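PDB 1VE0: YjbQ family protein from Sulfolobus tokodaii, which is of unknown biochemical function but binds zinc, as a three-chain assembly of the UPF0047 (YjbQ) family. Local coordinates for residues 50-54 / 55-59; 106-109 / 110-114. All blocks are in the same frame, centred on the assembly; numbering follows the deposited sequence.

Interaction 1: residues 50-54 / 55-59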
loop_
_atom_site.group_PDB
_atom_site.type_symbol
_atom_site.label_atom_id
_atom_site.label_comp_id
_atom_site.label_asym_id
_atom_site.label_seq_id
_atom_site.Cartn_x
_atom_site.Cartn_y
_atom_site.Cartn_z
ATOM N N ILE A 50 -0.371 -3.499 8.683
ATOM C CA ILE A 50 -0.207 -2.950 10.029
ATOM C C ILE A 50 -1.626 -2.914 10.584
ATOM O O ILE A 50 -2.450 -2.131 10.118
ATOM C CB ILE A 50 0.324 -1.493 10.051
ATOM C CG1 ILE A 50 1.613 -1.369 9.244
ATOM C CG2 ILE A 50 0.575 -1.051 11.510
ATOM C CD1 ILE A 50 2.719 -2.303 9.688
ATOM N N ASN A 51 -1.926 -3.768 11.561
ATOM C CA ASN A 51 -3.259 -3.768 12.136
ATOM C C ASN A 51 -3.315 -4.426 13.513
ATOM O O ASN A 51 -2.286 -4.655 14.131
ATOM C CB ASN A 51 -4.241 -4.429 11.165
ATOM C CG ASN A 51 -5.597 -3.751 11.177
ATOM O OD1 ASN A 51 -6.448 -4.065 12.005
ATOM N ND2 ASN A 51 -5.794 -2.791 10.271
ATOM N N GLU A 52 -4.512 -4.738 13.998
ATOM C CA GLU A 52 -4.613 -5.326 15.331
ATOM C C GLU A 52 -4.429 -6.837 15.300
ATOM O O GLU A 52 -5.045 -7.536 14.495
ATOM C CB GLU A 52 -5.954 -4.957 15.981
ATOM C CG GLU A 52 -6.063 -5.400 17.438
ATOM C CD GLU A 52 -7.391 -5.033 18.087
ATOM O OE1 GLU A 52 -7.639 -5.486 19.224
ATOM O OE2 GLU A 52 -8.183 -4.291 17.471
ATOM N N ALA A 53 -3.569 -7.340 16.174
ATOM C CA ALA A 53 -3.307 -8.767 16.214
ATOM C C ALA A 53 -4.210 -9.491 17.212
ATOM O O ALA A 53 -3.757 -10.383 17.927
ATOM C CB ALA A 53 -1.848 -9.015 16.556
ATOM N N GLU A 54 -5.478 -9.107 17.277
ATOM C CA GLU A 54 -6.384 -9.794 18.186
ATOM C C GLU A 54 -6.592 -11.205 17.622
ATOM O O GLU A 54 -6.610 -11.405 16.404
ATOM C CB GLU A 54 -7.718 -9.054 18.296
ATOM C CG GLU A 54 -8.683 -9.705 19.285
ATOM C CD GLU A 54 -9.639 -10.674 18.619
ATOM O OE1 GLU A 54 -9.989 -11.699 19.250
ATOM O OE2 GLU A 54 -10.055 -10.402 17.469
ATOM N N SER A 55 -6.737 -12.182 18.510
ATOM C CA SER A 55 -6.912 -13.570 18.097
ATOM C C SER A 55 -7.908 -13.833 16.964
ATOM O O SER A 55 -7.563 -14.479 15.970
ATOM C CB SER A 55 -7.302 -14.429 19.299
ATOM O OG SER A 55 -7.556 -15.750 18.869
ATOM N N GLY A 56 -9.137 -13.347 17.113
ATOM C CA GLY A 56 -10.143 -13.572 16.089
ATOM C C GLY A 56 -9.799 -12.906 14.770
ATOM O O GLY A 56 -9.920 -13.502 13.695
ATOM N N LEU A 57 -9.351 -11.657 14.866
ATOM C CA LEU A 57 -8.985 -10.865 13.701
ATOM C C LEU A 57 -7.839 -11.534 12.929
ATOM O O LEU A 57 -7.805 -11.502 11.704
ATOM C CB LEU A 57 -8.598 -9.464 14.178
ATOM C CG LEU A 57 -8.838 -8.239 13.307
ATOM C CD1 LEU A 57 -10.277 -8.198 12.802
ATOM C CD2 LEU A 57 -8.515 -6.996 14.138
HETATM N N MSE A 58 -6.908 -12.159 13.641
HETATM C CA MSE A 58 -5.796 -12.823 12.974
HETATM C C MSE A 58 -6.333 -13.916 12.050
HETATM O O MSE A 58 -5.703 -14.255 11.051
HETATM C CB MSE A 58 -4.822 -13.393 14.005
HETATM C CG MSE A 58 -3.999 -12.325 14.709
HETATM SE SE MSE A 58 -2.812 -11.374 13.460
HETATM C CE MSE A 58 -1.259 -12.525 13.699
ATOM N N LYS A 59 -7.508 -14.453 12.379
ATOM C CA LYS A 59 -8.142 -15.465 11.541
ATOM C C LYS A 59 -8.922 -14.758 10.419
ATOM O O LYS A 59 -8.860 -15.160 9.258
ATOM C CB LYS A 59 -9.119 -16.322 12.356
ATOM C CG LYS A 59 -8.493 -17.256 13.381
ATOM C CD LYS A 59 -9.597 -18.097 14.011
ATOM C CE LYS A 59 -9.078 -19.113 15.010
ATOM N NZ LYS A 59 -8.704 -18.496 16.307
#
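Glu-54 folds its side chain back onto the amides of Gly-56 and Leu-57. CB and CG run beside Ser-55 N, with CG 3.2 Å from that nitrogen. CG is anti to the backbone N (chi1 -178°), and the bend that follows (chi2 -94°) brings the carboxylate over the first turn. OE1 takes Gly-56 N at 2.8 Å in a nearly straight bond, while OE2 takes Leu-57 N at 3.0 Å; both amides approach from above the carboxylate plane. This is an N-cap, made where strand 46-51 gives way to helix 55-68, and a carboxylate probably suits the partial positive charge of that helix end. Gly-56 spares OE2 a tight approach from a CB. Glu-54 O accepts Met-58 N at 2.9 Å, an i to i+4 bond. OE2 is also bonded to His-77 ND1 of the second subunit, a zinc ligand. With an alanine here, Gly-56 N, Leu-57 N and this His-77 ND1 would probably lose an acceptor. Apolar groups close the bend: Leu-57 CD2 lies 3.8 Å from Glu-52 CB, and the selenium of selenomethionine Met-58 rests 4.0 Å from the small Ala-53 CB.

Interaction 2: residues 106-109 / 110-114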
loop_
_atom_site.group_PDB
_atom_site.type_symbol
_atom_site.label_atom_id
_atom_site.label_comp_id
_atom_site.label_asym_id
_atom_site.label_seq_id
_atom_site.Cartn_x
_atom_site.Cartn_y
_atom_site.Cartn_z
ATOM N N LEU A 106 9.400 2.036 17.566
ATOM C CA LEU A 106 8.355 2.016 16.543
ATOM C C LEU A 106 7.212 2.893 17.066
ATOM O O LEU A 106 6.740 2.703 18.182
ATOM C CB LEU A 106 7.842 0.593 16.334
ATOM C CG LEU A 106 8.851 -0.412 15.776
ATOM C CD1 LEU A 106 8.188 -1.795 15.678
ATOM C CD2 LEU A 106 9.327 0.058 14.406
ATOM N N ASP A 107 6.764 3.842 16.258
ATOM C CA ASP A 107 5.689 4.740 16.649
ATOM C C ASP A 107 4.365 4.120 16.195
ATOM O O ASP A 107 3.850 4.427 15.112
ATOM C CB ASP A 107 5.930 6.113 15.999
ATOM C CG ASP A 107 4.904 7.156 16.410
ATOM O OD1 ASP A 107 4.318 7.020 17.498
ATOM O OD2 ASP A 107 4.701 8.129 15.645
ATOM N N LEU A 108 3.827 3.242 17.042
ATOM C CA LEU A 108 2.590 2.518 16.766
ATOM C C LEU A 108 1.400 2.984 17.593
ATOM O O LEU A 108 1.552 3.387 18.747
ATOM C CB LEU A 108 2.813 1.018 17.027
ATOM C CG LEU A 108 3.876 0.368 16.135
ATOM C CD1 LEU A 108 4.384 -0.955 16.729
ATOM C CD2 LEU A 108 3.276 0.168 14.764
ATOM N N GLY A 109 0.213 2.906 16.991
ATOM C CA GLY A 109 -1.007 3.279 17.685
ATOM C C GLY A 109 -1.333 2.222 18.720
ATOM O O GLY A 109 -0.709 1.156 18.748
ATOM N N THR A 110 -2.301 2.520 19.578
ATOM C CA THR A 110 -2.727 1.603 20.635
ATOM C C THR A 110 -2.890 0.149 20.176
ATOM O O THR A 110 -2.372 -0.772 20.802
ATOM C CB THR A 110 -4.080 2.066 21.236
ATOM O OG1 THR A 110 -3.949 3.407 21.713
ATOM C CG2 THR A 110 -4.500 1.171 22.398
ATOM N N TRP A 111 -3.605 -0.050 19.075
ATOM C CA TRP A 111 -3.867 -1.392 18.577
ATOM C C TRP A 111 -3.036 -1.850 17.376
ATOM O O TRP A 111 -3.330 -2.895 16.811
ATOM C CB TRP A 111 -5.355 -1.520 18.223
ATOM C CG TRP A 111 -6.269 -1.005 19.297
ATOM C CD1 TRP A 111 -7.055 0.109 19.238
ATOM C CD2 TRP A 111 -6.450 -1.557 20.611
ATOM N NE1 TRP A 111 -7.715 0.291 20.438
ATOM C CE2 TRP A 111 -7.362 -0.716 21.297
ATOM C CE3 TRP A 111 -5.930 -2.676 21.277
ATOM C CZ2 TRP A 111 -7.763 -0.960 22.617
ATOM C CZ3 TRP A 111 -6.332 -2.917 22.597
ATOM C CH2 TRP A 111 -7.238 -2.061 23.248
ATOM N N GLN A 112 -2.003 -1.097 17.001
ATOM C CA GLN A 112 -1.190 -1.473 15.842
ATOM C C GLN A 112 -0.054 -2.446 16.083
ATOM O O GLN A 112 0.775 -2.271 16.982
ATOM C CB GLN A 112 -0.584 -0.245 15.154
ATOM C CG GLN A 112 -1.546 0.636 14.412
ATOM C CD GLN A 112 -0.818 1.723 13.664
ATOM O OE1 GLN A 112 0.082 2.373 14.212
ATOM N NE2 GLN A 112 -1.193 1.934 12.403
ATOM N N ARG A 113 -0.007 -3.461 15.234
ATOM C CA ARG A 113 1.042 -4.462 15.276
ATOM C C ARG A 113 1.442 -4.676 13.811
ATOM O O ARG A 113 0.661 -4.421 12.902
ATOM C CB ARG A 113 0.521 -5.771 15.876
ATOM C CG ARG A 113 -0.023 -5.628 17.318
ATOM C CD ARG A 113 1.063 -5.255 18.308
ATOM N NE ARG A 113 1.986 -6.360 18.549
ATOM C CZ ARG A 113 2.994 -6.322 19.420
ATOM N NH1 ARG A 113 3.782 -7.379 19.568
ATOM N NH2 ARG A 113 3.220 -5.228 20.146
ATOM N N ILE A 114 2.666 -5.111 13.591
ATOM C CA ILE A 114 3.154 -5.364 12.245
ATOM C C ILE A 114 2.852 -6.839 12.029
ATOM O O ILE A 114 3.304 -7.685 12.788
ATOM C CB ILE A 114 4.652 -5.077 12.166
ATOM C CG1 ILE A 114 4.892 -3.611 12.565
ATOM C CG2 ILE A 114 5.166 -5.350 10.733
ATOM C CD1 ILE A 114 6.350 -3.215 12.650
HETATM O O HOH W 1 2.318 3.430 12.855
#
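Gly-109 and Gln-112 are the first and last residues of a type I beta turn, closed by Gln-112 N donating to Gly-109 O at 3.1 Å. Through it the chain reverses much of its course: the end-to-end directions of 106-109 and 110-114 differ by 129°. Just before, Asp-107 centres an inverse gamma turn, whose bond from Leu-108 N to Leu-106 O is weak. The Gln-112 side chain braces the turn a second time. Its CG stands beside the backbone N (chi1 -71°), and the chain continues extended. OE1 thereby reaches Gly-109 N at 2.8 Å in a nearly straight bond, the donor tilted modestly from the amide plane. A water donates to OE1 at 2.8 Å and to Asp-107 O, linking the two turns. Glutamine suits the place because OE1 accepts two donors while NE2 still donates, weakly, to Val-41 O of the second subunit. Leu-108 crosses the glutamine stem, its CD2 3.9 Å from Gln-112 CB. Farther from the turn, Leu-106 and Ile-114 meet tip to tip, CD1 to CD1 at 3.8 Å. Asp-107 sets off away from 110-114, its OD1 forming a salt bridge with Lys-42 NZ of the second subunit. Leu-106 and Ile-114 pack against helix 22-28, on Ser-26 and Val-25, while Leu-108 and Ile-114 share Val-99 of strand 96-102, and Ile-50 of strand 46-51 lies against Gln-112 and Ile-114.

In the fold
Interaction 1 comes first along the chain and closes before interaction 2 opens; their centres lie about 12 Å apart. They meet on one antiparallel sheet, where strands 46-51 and 113-118 are neighbours: Asn-51 O and Arg-113 N, 2.8 Å apart, probably form a hydrogen bond. Beside it Glu-52 CB packs on Trp-111 O at 3.4 Å. One contact leads from this sheet into helix 55-68, the other brings the chain from strand 105-106 into strand 113-118 of that sheet. Both also touch the second subunit. Glu-52, a zinc ligand in a structure of this protein though not in this chain, lies beside Trp-111, so the two loops probably border the metal site at the subunit interface.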